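Local coordinates for protein nucleoporin nup120 (Schizosaccharomyces pombe, PDB 4GQ2) that serves as a structural constituent of the nuclear pore complex, the assembly through which transport factors and their cargo pass the nuclear envelope, at residues A[25-30]-A[157-162]; A[105-110]-A[139-144]; A[114-119]-A[127-132]. All coordinates share one frame; numbering follows the deposited sequence.

Contact 1 of 3, residues A[25-30]-A[157-162]; sequences LWVPAL and DDWCLC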
loop_
_atom_site.group_PDB
_atom_site.type_symbol
_atom_site.label_atom_id
_atom_site.label_comp_id
_atom_site.label_asym_id
_atom_site.label_seq_id
_atom_site.Cartn_x
_atom_site.Cartn_y
_atom_site.Cartn_z
ATOM N N LEU A 25 -10.472 -5.708 -29.126
ATOM C CA LEU A 25 -11.149 -6.256 -30.295
ATOM C C LEU A 25 -11.852 -5.172 -31.104
ATOM O O LEU A 25 -12.306 -4.169 -30.549
ATOM C CB LEU A 25 -12.173 -7.294 -29.872
ATOM C CG LEU A 25 -11.750 -8.490 -29.029
ATOM C CD1 LEU A 25 -12.949 -9.417 -28.850
ATOM C CD2 LEU A 25 -10.593 -9.221 -29.690
ATOM N N TRP A 26 -11.927 -5.388 -32.415
ATOM C CA TRP A 26 -12.674 -4.524 -33.333
ATOM C C TRP A 26 -13.703 -5.339 -34.046
ATOM O O TRP A 26 -13.379 -6.377 -34.637
ATOM C CB TRP A 26 -11.745 -3.893 -34.364
ATOM C CG TRP A 26 -10.918 -2.756 -33.824
ATOM C CD1 TRP A 26 -11.131 -1.392 -34.005
ATOM C CD2 TRP A 26 -9.716 -2.847 -32.984
ATOM N NE1 TRP A 26 -10.170 -0.653 -33.358
ATOM C CE2 TRP A 26 -9.291 -1.462 -32.726
ATOM C CE3 TRP A 26 -8.976 -3.893 -32.440
ATOM C CZ2 TRP A 26 -8.172 -1.167 -31.958
ATOM C CZ3 TRP A 26 -7.847 -3.580 -31.671
ATOM C CH2 TRP A 26 -7.455 -2.250 -31.437
ATOM N N VAL A 27 -14.955 -4.885 -33.996
ATOM C CA VAL A 27 -16.036 -5.534 -34.745
ATOM C C VAL A 27 -15.788 -5.340 -36.249
ATOM O O VAL A 27 -15.217 -4.314 -36.647
ATOM C CB VAL A 27 -17.439 -5.019 -34.327
ATOM C CG1 VAL A 27 -17.689 -5.283 -32.848
ATOM C CG2 VAL A 27 -17.609 -3.539 -34.638
ATOM N N PRO A 28 -16.168 -6.334 -37.081
ATOM C CA PRO A 28 -15.985 -6.213 -38.533
ATOM C C PRO A 28 -16.618 -4.934 -39.088
ATOM O O PRO A 28 -17.739 -4.584 -38.703
ATOM C CB PRO A 28 -16.711 -7.447 -39.076
ATOM C CG PRO A 28 -16.600 -8.445 -37.979
ATOM C CD PRO A 28 -16.735 -7.646 -36.714
ATOM N N ALA A 29 -15.892 -4.241 -39.965
ATOM C CA ALA A 29 -16.364 -2.982 -40.549
ATOM C C ALA A 29 -17.436 -3.197 -41.627
ATOM O O ALA A 29 -17.368 -4.150 -42.406
ATOM C CB ALA A 29 -15.195 -2.184 -41.110
ATOM N N LEU A 30 -18.426 -2.307 -41.649
ATOM C CA LEU A 30 -19.496 -2.331 -42.651
ATOM C C LEU A 30 -19.557 -1.015 -43.434
ATOM O O LEU A 30 -18.811 -0.078 -43.140
ATOM C CB LEU A 30 -20.844 -2.670 -42.000
ATOM C CG LEU A 30 -21.329 -4.126 -42.089
ATOM C CD1 LEU A 30 -20.413 -5.112 -41.371
ATOM C CD2 LEU A 30 -22.746 -4.244 -41.551
ATOM N N ASP A 157 -13.271 -17.212 -35.677
ATOM C CA ASP A 157 -13.696 -16.371 -36.801
ATOM C C ASP A 157 -15.105 -15.811 -36.617
ATOM O O ASP A 157 -15.398 -14.692 -37.042
ATOM C CB ASP A 157 -13.620 -17.155 -38.117
ATOM C CG ASP A 157 -12.200 -17.548 -38.490
ATOM O OD1 ASP A 157 -11.247 -16.849 -38.081
ATOM O OD2 ASP A 157 -12.039 -18.560 -39.203
ATOM N N ASP A 158 -15.957 -16.595 -35.964
ATOM C CA ASP A 158 -17.376 -16.280 -35.802
ATOM C C ASP A 158 -17.718 -15.527 -34.505
ATOM O O ASP A 158 -18.880 -15.525 -34.080
ATOM C CB ASP A 158 -18.198 -17.577 -35.886
ATOM C CG ASP A 158 -17.708 -18.658 -34.917
ATOM O OD1 ASP A 158 -16.485 -18.742 -34.661
ATOM O OD2 ASP A 158 -18.549 -19.438 -34.420
ATOM N N TRP A 159 -16.725 -14.880 -33.889
ATOM C CA TRP A 159 -16.924 -14.237 -32.579
ATOM C C TRP A 159 -17.867 -13.072 -32.645
ATOM O O TRP A 159 -18.633 -12.844 -31.710
ATOM C CB TRP A 159 -15.599 -13.827 -31.941
ATOM C CG TRP A 159 -14.972 -12.575 -32.509
ATOM C CD1 TRP A 159 -14.035 -12.483 -33.534
ATOM C CD2 TRP A 159 -15.207 -11.185 -32.086
ATOM N NE1 TRP A 159 -13.686 -11.177 -33.767
ATOM C CE2 TRP A 159 -14.351 -10.348 -32.938
ATOM C CE3 TRP A 159 -16.010 -10.574 -31.123
ATOM C CZ2 TRP A 159 -14.320 -8.967 -32.815
ATOM C CZ3 TRP A 159 -15.970 -9.179 -31.013
ATOM C CH2 TRP A 159 -15.146 -8.397 -31.840
ATOM N N CYS A 160 -17.815 -12.333 -33.753
ATOM C CA CYS A 160 -18.740 -11.238 -34.000
ATOM C C CYS A 160 -19.497 -11.364 -35.322
ATOM O O CYS A 160 -18.895 -11.404 -36.389
ATOM C CB CYS A 160 -18.020 -9.898 -33.954
ATOM S SG CYS A 160 -19.178 -8.518 -33.915
ATOM N N LEU A 161 -20.823 -11.418 -35.223
ATOM C CA LEU A 161 -21.726 -11.400 -36.371
ATOM C C LEU A 161 -22.442 -10.049 -36.414
ATOM O O LEU A 161 -22.897 -9.548 -35.380
ATOM C CB LEU A 161 -22.752 -12.534 -36.248
ATOM C CG LEU A 161 -22.487 -13.936 -36.826
ATOM C CD1 LEU A 161 -21.032 -14.373 -36.754
ATOM C CD2 LEU A 161 -23.384 -14.970 -36.155
ATOM N N CYS A 162 -22.537 -9.467 -37.607
ATOM C CA CYS A 162 -23.199 -8.172 -37.787
ATOM C C CYS A 162 -24.503 -8.284 -38.556
ATOM O O CYS A 162 -24.572 -8.944 -39.598
ATOM C CB CYS A 162 -22.277 -7.188 -38.503
ATOM S SG CYS A 162 -20.629 -7.159 -37.790
#

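Contact 2 of 3, residues A[105-110]-A[139-144]; sequences IHFPSN and YYIRLS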
loop_
_atom_site.group_PDB
_atom_site.type_symbol
_atom_site.label_atom_id
_atom_site.label_comp_id
_atom_site.label_asym_id
_atom_site.label_seq_id
_atom_site.Cartn_x
_atom_site.Cartn_y
_atom_site.Cartn_z
ATOM N N ILE A 105 -13.869 -3.731 -26.546
ATOM C CA ILE A 105 -14.433 -3.926 -27.872
ATOM C C ILE A 105 -14.689 -2.564 -28.491
ATOM O O ILE A 105 -15.377 -1.733 -27.907
ATOM C CB ILE A 105 -15.742 -4.742 -27.793
ATOM C CG1 ILE A 105 -15.451 -6.120 -27.195
ATOM C CG2 ILE A 105 -16.380 -4.885 -29.168
ATOM C CD1 ILE A 105 -16.656 -6.895 -26.707
ATOM N N HIS A 106 -14.120 -2.335 -29.668
ATOM C CA HIS A 106 -14.296 -1.070 -30.382
ATOM C C HIS A 106 -15.350 -1.207 -31.432
ATOM O O HIS A 106 -15.468 -2.258 -32.078
ATOM C CB HIS A 106 -13.002 -0.609 -31.039
ATOM C CG HIS A 106 -11.844 -0.479 -30.088
ATOM N ND1 HIS A 106 -11.486 0.700 -29.542
ATOM C CD2 HIS A 106 -10.947 -1.430 -29.604
ATOM C CE1 HIS A 106 -10.416 0.516 -28.746
ATOM N NE2 HIS A 106 -10.089 -0.790 -28.783
ATOM N N PHE A 107 -16.115 -0.129 -31.602
ATOM C CA PHE A 107 -17.225 -0.058 -32.541
ATOM C C PHE A 107 -17.019 1.127 -33.476
ATOM O O PHE A 107 -16.314 2.072 -33.115
ATOM C CB PHE A 107 -18.539 0.116 -31.778
ATOM C CG PHE A 107 -18.972 -1.108 -31.027
ATOM C CD1 PHE A 107 -18.479 -1.372 -29.751
ATOM C CD2 PHE A 107 -19.881 -1.998 -31.592
ATOM C CE1 PHE A 107 -18.884 -2.501 -29.059
ATOM C CE2 PHE A 107 -20.287 -3.134 -30.904
ATOM C CZ PHE A 107 -19.788 -3.384 -29.636
ATOM N N PRO A 108 -17.625 1.079 -34.684
ATOM C CA PRO A 108 -17.537 2.197 -35.632
ATOM C C PRO A 108 -18.466 3.338 -35.241
ATOM O O PRO A 108 -18.319 4.459 -35.741
ATOM C CB PRO A 108 -18.002 1.584 -36.963
ATOM C CG PRO A 108 -18.180 0.122 -36.725
ATOM C CD PRO A 108 -18.380 -0.052 -35.252
ATOM N N SER A 109 -19.418 3.035 -34.360
ATOM C CA SER A 109 -20.358 4.013 -33.818
ATOM C C SER A 109 -20.656 3.689 -32.354
ATOM O O SER A 109 -20.573 2.527 -31.951
ATOM C CB SER A 109 -21.646 3.991 -34.637
ATOM O OG SER A 109 -22.725 4.550 -33.917
ATOM N N ASN A 110 -21.010 4.712 -31.572
ATOM C CA ASN A 110 -21.307 4.555 -30.149
ATOM C C ASN A 110 -22.447 3.579 -29.870
ATOM O O ASN A 110 -23.517 3.692 -30.461
ATOM C CB ASN A 110 -21.632 5.914 -29.502
ATOM C CG ASN A 110 -20.386 6.681 -29.071
ATOM O OD1 ASN A 110 -19.386 6.093 -28.666
ATOM N ND2 ASN A 110 -20.450 8.004 -29.147
ATOM N N TYR A 139 -25.120 -6.084 -33.293
ATOM C CA TYR A 139 -23.964 -6.953 -33.203
ATOM C C TYR A 139 -24.235 -8.123 -32.290
ATOM O O TYR A 139 -24.825 -7.963 -31.226
ATOM C CB TYR A 139 -22.750 -6.186 -32.719
ATOM C CG TYR A 139 -22.298 -5.087 -33.650
ATOM C CD1 TYR A 139 -21.419 -5.355 -34.704
ATOM C CD2 TYR A 139 -22.729 -3.772 -33.465
ATOM C CE1 TYR A 139 -20.989 -4.343 -35.554
ATOM C CE2 TYR A 139 -22.297 -2.752 -34.305
ATOM C CZ TYR A 139 -21.429 -3.041 -35.346
ATOM O OH TYR A 139 -21.007 -2.026 -36.180
ATOM N N TYR A 140 -23.799 -9.300 -32.723
ATOM C CA TYR A 140 -24.015 -10.531 -31.978
ATOM C C TYR A 140 -22.651 -11.106 -31.603
ATOM O O TYR A 140 -21.991 -11.761 -32.425
ATOM C CB TYR A 140 -24.837 -11.509 -32.825
ATOM C CG TYR A 140 -25.178 -12.813 -32.146
ATOM C CD1 TYR A 140 -26.287 -12.922 -31.313
ATOM C CD2 TYR A 140 -24.402 -13.945 -32.351
ATOM C CE1 TYR A 140 -26.610 -14.123 -30.701
ATOM C CE2 TYR A 140 -24.711 -15.150 -31.741
ATOM C CZ TYR A 140 -25.810 -15.237 -30.920
ATOM O OH TYR A 140 -26.096 -16.447 -30.323
ATOM N N ILE A 141 -22.237 -10.840 -30.363
ATOM C CA ILE A 141 -20.880 -11.145 -29.898
ATOM C C ILE A 141 -20.835 -12.354 -28.970
ATOM O O ILE A 141 -21.503 -12.379 -27.931
ATOM C CB ILE A 141 -20.232 -9.928 -29.197
ATOM C CG1 ILE A 141 -20.141 -8.735 -30.153
ATOM C CG2 ILE A 141 -18.840 -10.276 -28.680
ATOM C CD1 ILE A 141 -20.001 -7.400 -29.448
ATOM N N ARG A 142 -20.047 -13.355 -29.358
ATOM C CA ARG A 142 -19.839 -14.547 -28.535
ATOM C C ARG A 142 -18.594 -14.396 -27.663
ATOM O O ARG A 142 -17.500 -14.157 -28.169
ATOM C CB ARG A 142 -19.707 -15.798 -29.401
ATOM C CG ARG A 142 -21.017 -16.445 -29.822
ATOM C CD ARG A 142 -20.750 -17.876 -30.269
ATOM N NE ARG A 142 -21.752 -18.412 -31.190
ATOM C CZ ARG A 142 -21.791 -18.161 -32.498
ATOM N NH1 ARG A 142 -20.900 -17.353 -33.062
ATOM N NH2 ARG A 142 -22.735 -18.712 -33.243
ATOM N N LEU A 143 -18.774 -14.534 -26.353
ATOM C CA LEU A 143 -17.675 -14.379 -25.407
ATOM C C LEU A 143 -16.983 -15.698 -25.147
ATOM O O LEU A 143 -17.631 -16.709 -24.868
ATOM C CB LEU A 143 -18.178 -13.821 -24.074
ATOM C CG LEU A 143 -18.641 -12.366 -23.998
ATOM C CD1 LEU A 143 -19.307 -12.111 -22.654
ATOM C CD2 LEU A 143 -17.482 -11.406 -24.226
ATOM N N SER A 144 -15.663 -15.683 -25.233
ATOM C CA SER A 144 -14.866 -16.806 -24.769
ATOM C C SER A 144 -14.298 -16.485 -23.385
ATOM O O SER A 144 -13.749 -15.393 -23.160
ATOM C CB SER A 144 -13.748 -17.110 -25.764
ATOM O OG SER A 144 -12.943 -18.179 -25.304
#

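Contact 3 of 3, residues A[114-119]-A[127-132]; sequences DGVAFS and TIIYAI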
loop_
_atom_site.group_PDB
_atom_site.type_symbol
_atom_site.label_atom_id
_atom_site.label_comp_id
_atom_site.label_asym_id
_atom_site.label_seq_id
_atom_site.Cartn_x
_atom_site.Cartn_y
_atom_site.Cartn_z
ATOM N N ASP A 114 -28.947 1.690 -23.078
ATOM C CA ASP A 114 -29.851 0.534 -23.047
ATOM C C ASP A 114 -29.635 -0.363 -24.263
ATOM O O ASP A 114 -30.500 -1.172 -24.606
ATOM C CB ASP A 114 -31.316 0.980 -22.967
ATOM C CG ASP A 114 -31.561 1.953 -21.841
ATOM O OD1 ASP A 114 -31.584 1.520 -20.677
ATOM O OD2 ASP A 114 -31.728 3.154 -22.117
ATOM N N GLY A 115 -28.473 -0.213 -24.900
ATOM C CA GLY A 115 -28.147 -0.944 -26.117
ATOM C C GLY A 115 -27.257 -2.161 -25.941
ATOM O O GLY A 115 -26.657 -2.623 -26.907
ATOM N N VAL A 116 -27.181 -2.688 -24.718
ATOM C CA VAL A 116 -26.387 -3.885 -24.438
ATOM C C VAL A 116 -27.260 -4.906 -23.708
ATOM O O VAL A 116 -27.867 -4.597 -22.688
ATOM C CB VAL A 116 -25.128 -3.565 -23.589
ATOM C CG1 VAL A 116 -24.297 -4.818 -23.361
ATOM C CG2 VAL A 116 -24.271 -2.488 -24.245
ATOM N N ALA A 117 -27.319 -6.120 -24.239
ATOM C CA ALA A 117 -28.131 -7.174 -23.660
ATOM C C ALA A 117 -27.361 -8.484 -23.694
ATOM O O ALA A 117 -26.642 -8.768 -24.653
ATOM C CB ALA A 117 -29.448 -7.303 -24.415
ATOM N N PHE A 118 -27.525 -9.278 -22.646
ATOM C CA PHE A 118 -26.777 -10.515 -22.482
ATOM C C PHE A 118 -27.682 -11.740 -22.514
ATOM O O PHE A 118 -28.855 -11.674 -22.131
ATOM C CB PHE A 118 -26.038 -10.491 -21.146
ATOM C CG PHE A 118 -24.760 -9.701 -21.158
ATOM C CD1 PHE A 118 -24.778 -8.313 -21.210
ATOM C CD2 PHE A 118 -23.531 -10.351 -21.077
ATOM C CE1 PHE A 118 -23.594 -7.591 -21.208
ATOM C CE2 PHE A 118 -22.343 -9.632 -21.070
ATOM C CZ PHE A 118 -22.377 -8.250 -21.139
ATOM N N SER A 119 -27.125 -12.859 -22.963
ATOM C CA SER A 119 -27.792 -14.155 -22.874
ATOM C C SER A 119 -26.758 -15.275 -22.768
ATOM O O SER A 119 -25.626 -15.132 -23.235
ATOM C CB SER A 119 -28.705 -14.385 -24.080
ATOM O OG SER A 119 -29.601 -15.454 -23.829
ATOM N N THR A 127 -21.291 -17.198 -23.354
ATOM C CA THR A 127 -22.101 -16.013 -23.101
ATOM C C THR A 127 -22.177 -15.155 -24.363
ATOM O O THR A 127 -21.185 -14.989 -25.077
ATOM C CB THR A 127 -21.544 -15.182 -21.919
ATOM O OG1 THR A 127 -21.417 -16.014 -20.759
ATOM C CG2 THR A 127 -22.466 -14.021 -21.575
ATOM N N ILE A 128 -23.365 -14.612 -24.615
ATOM C CA ILE A 128 -23.658 -13.816 -25.802
ATOM C C ILE A 128 -23.936 -12.363 -25.419
ATOM O O ILE A 128 -24.598 -12.099 -24.415
ATOM C CB ILE A 128 -24.866 -14.428 -26.565
ATOM C CG1 ILE A 128 -24.390 -15.464 -27.587
ATOM C CG2 ILE A 128 -25.707 -13.371 -27.263
ATOM C CD1 ILE A 128 -24.126 -16.843 -27.016
ATOM N N ILE A 129 -23.411 -11.425 -26.206
ATOM C CA ILE A 129 -23.809 -10.023 -26.080
ATOM C C ILE A 129 -24.487 -9.509 -27.354
ATOM O O ILE A 129 -23.933 -9.616 -28.453
ATOM C CB ILE A 129 -22.623 -9.093 -25.758
ATOM C CG1 ILE A 129 -21.837 -9.610 -24.559
ATOM C CG2 ILE A 129 -23.116 -7.669 -25.490
ATOM C CD1 ILE A 129 -20.441 -9.034 -24.479
ATOM N N TYR A 130 -25.688 -8.960 -27.185
ATOM C CA TYR A 130 -26.347 -8.163 -28.211
ATOM C C TYR A 130 -26.021 -6.695 -27.966
ATOM O O TYR A 130 -26.214 -6.192 -26.857
ATOM C CB TYR A 130 -27.864 -8.329 -28.139
ATOM C CG TYR A 130 -28.389 -9.729 -28.343
ATOM C CD1 TYR A 130 -28.609 -10.238 -29.626
ATOM C CD2 TYR A 130 -28.699 -10.537 -27.252
ATOM C CE1 TYR A 130 -29.102 -11.522 -29.813
ATOM C CE2 TYR A 130 -29.189 -11.824 -27.427
ATOM C CZ TYR A 130 -29.391 -12.310 -28.705
ATOM O OH TYR A 130 -29.884 -13.584 -28.871
ATOM N N ALA A 131 -25.540 -6.010 -29.002
ATOM C CA ALA A 131 -25.239 -4.585 -28.926
ATOM C C ALA A 131 -25.743 -3.833 -30.152
ATOM O O ALA A 131 -25.565 -4.285 -31.286
ATOM C CB ALA A 131 -23.745 -4.365 -28.750
ATOM N N ILE A 132 -26.380 -2.690 -29.908
ATOM C CA ILE A 132 -26.874 -1.819 -30.973
ATOM C C ILE A 132 -26.225 -0.452 -30.836
ATOM O O ILE A 132 -26.204 0.148 -29.750
ATOM C CB ILE A 132 -28.419 -1.686 -30.952
ATOM C CG1 ILE A 132 -29.081 -3.035 -31.268
ATOM C CG2 ILE A 132 -28.882 -0.630 -31.947
ATOM C CD1 ILE A 132 -30.524 -3.160 -30.818
#

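Contact 1 of 3, residues A[25-30]-A[157-162]
L25 and W159 form the close-packed end of this contact. The L25 methyl CD1 sits over the six-membered ring of the W159 indole, 3.8 Å from its centroid and 16° off the normal, a CH-pi contact, while L25 CB rests near W159 CH2 at 3.7 Å. The opposite face is backed by CB of its neighbour C160. At the ring edge, near the plane, W26 O comes to 3.3 Å from W159 CZ2. With chi1 at 77°, the W159 ring is set between its backbone N and carbonyl carbon, which swings it across to strand 21-26. V27 crosses the indole at about a right angle and turns CG1 to C160 SG, 3.7 Å away.

The arrangement is consistent with two adjacent blades of the beta-propeller: strand 21-26 is an edge strand of a five-stranded sheet, strand 160-163 an outermost strand of a four-stranded one. The two are held by packing of side chains and backbone carbonyls, without hydrogen bonds between the segments; I141 and Y139 of strand 138-143 line the buried side.

Packing thins toward the solvent. Exposed W26 points CB away from 157-162 and stacks its ring on H106. P28, also exposed, lays CD 3.8 Å from C160 CB and 4.1 Å from C162 SG. Farther out, L30 CD1 reaches C162 CB at 4.0 Å, and L30 N is hydrogen-bonded to D33 OD1.

Contact 2 of 3, residues A[105-110]-A[139-144]
F107 drives its ring edge into the face of Y139 in a T-shaped pair, with centroids 5.2 Å apart and planes at 75°. The nearest atoms are F107 CE2 and Y139 CD2, at 3.6 Å. Beyond the aromatic pair, P108 brings ring carbon CD to 3.4 Å from Y139 OH, meeting the phenol's outer end. Next along the F107 ring, I141 CD1 approaches F107 CZ at 4.0 Å, and a looser touch between I105 CD1 and I141 CD1, 4.4 Å apart, ends the apolar row.

Y139 CG is anti to the carbonyl carbon (chi1 -63°), which turns the ring toward the F107 edge; I141, two residues on, has the same chi1 setting and projects from the same side of strand 138-143. In the second shell, T133 touches the side chains of F107 and Y139, L84 packs on F107, and C160 and C162 lie against Y139. Through the backbone, I105 is bonded to L84 of strand 83-88 and F107 to R82, just before it.

The contact is buried packing between two sheets of the propeller: the end of strand 101-106, bordered by strands 21-26 and 83-88, and the loop after it face strand 138-143, which runs between strands 126-133 and 160-163.

Contact 3 of 3, residues A[114-119]-A[127-132]
The F118 ring carries I129 CG1 over one face, a CH-pi contact 3.9 Å from the centroid and 26° off the normal, and has T127 CG2 at its edge, 3.9 Å from F118 CD2. The Y130 ring, on the other side of the sheet, has I128 CG2 over one face and S119 CB at its edge, 4.2 Å from Y130 CE2. Y130 OH is hydrogen-bonded to S180 O. I129 serves two neighbours on the F118 side: with CG2 anti to the backbone N, that branch meets V116 CG1 at 3.7 Å while CG1 lies on the phenylalanine.

These residues belong to an antiparallel beta hairpin, strands 115-121 and 126-133; the N-to-C directions of 115-119 and 127-132 are 161° apart. A117 with Y130 and S119 with I128 are hydrogen-bonded pairs, each bonded in both directions; Y130 N to A117 O measures 2.7 Å. V116 with A131 and F118 with I129 are non-hydrogen-bonded pairs. An alanine in place of F118 is likely to open a gap beside I129 CG1 and T127 CG2, and to leave W76 and Y63 without this ring to meet.

Just after the chain's corner at D114, I132 N bonds to G115 O at 3.0 Å.

In the fold
From the N terminus, strand 21-26 comes first and waits for its partner in contact 1 until 157-162, a loop of 126 intervening residues. Within that loop strand 101-106 leads to 105-110, which contact 2 closes with 139-144. Inside this second loop the hairpin of contact 3 forms, 114-119 with 127-132, the shortest closure. The three loops are thus nested, none crossing. Contact 3 is bonding within one four-stranded sheet, whereas contacts 1 and 2 pack that sheet against the five-stranded sheet holding strands 21-26 and 101-106. Probable backbone hydrogen bonds carry the link onward, Y139 N to A131 O between contacts 2 and 3 and R142 N to W159 O between contacts 1 and 2.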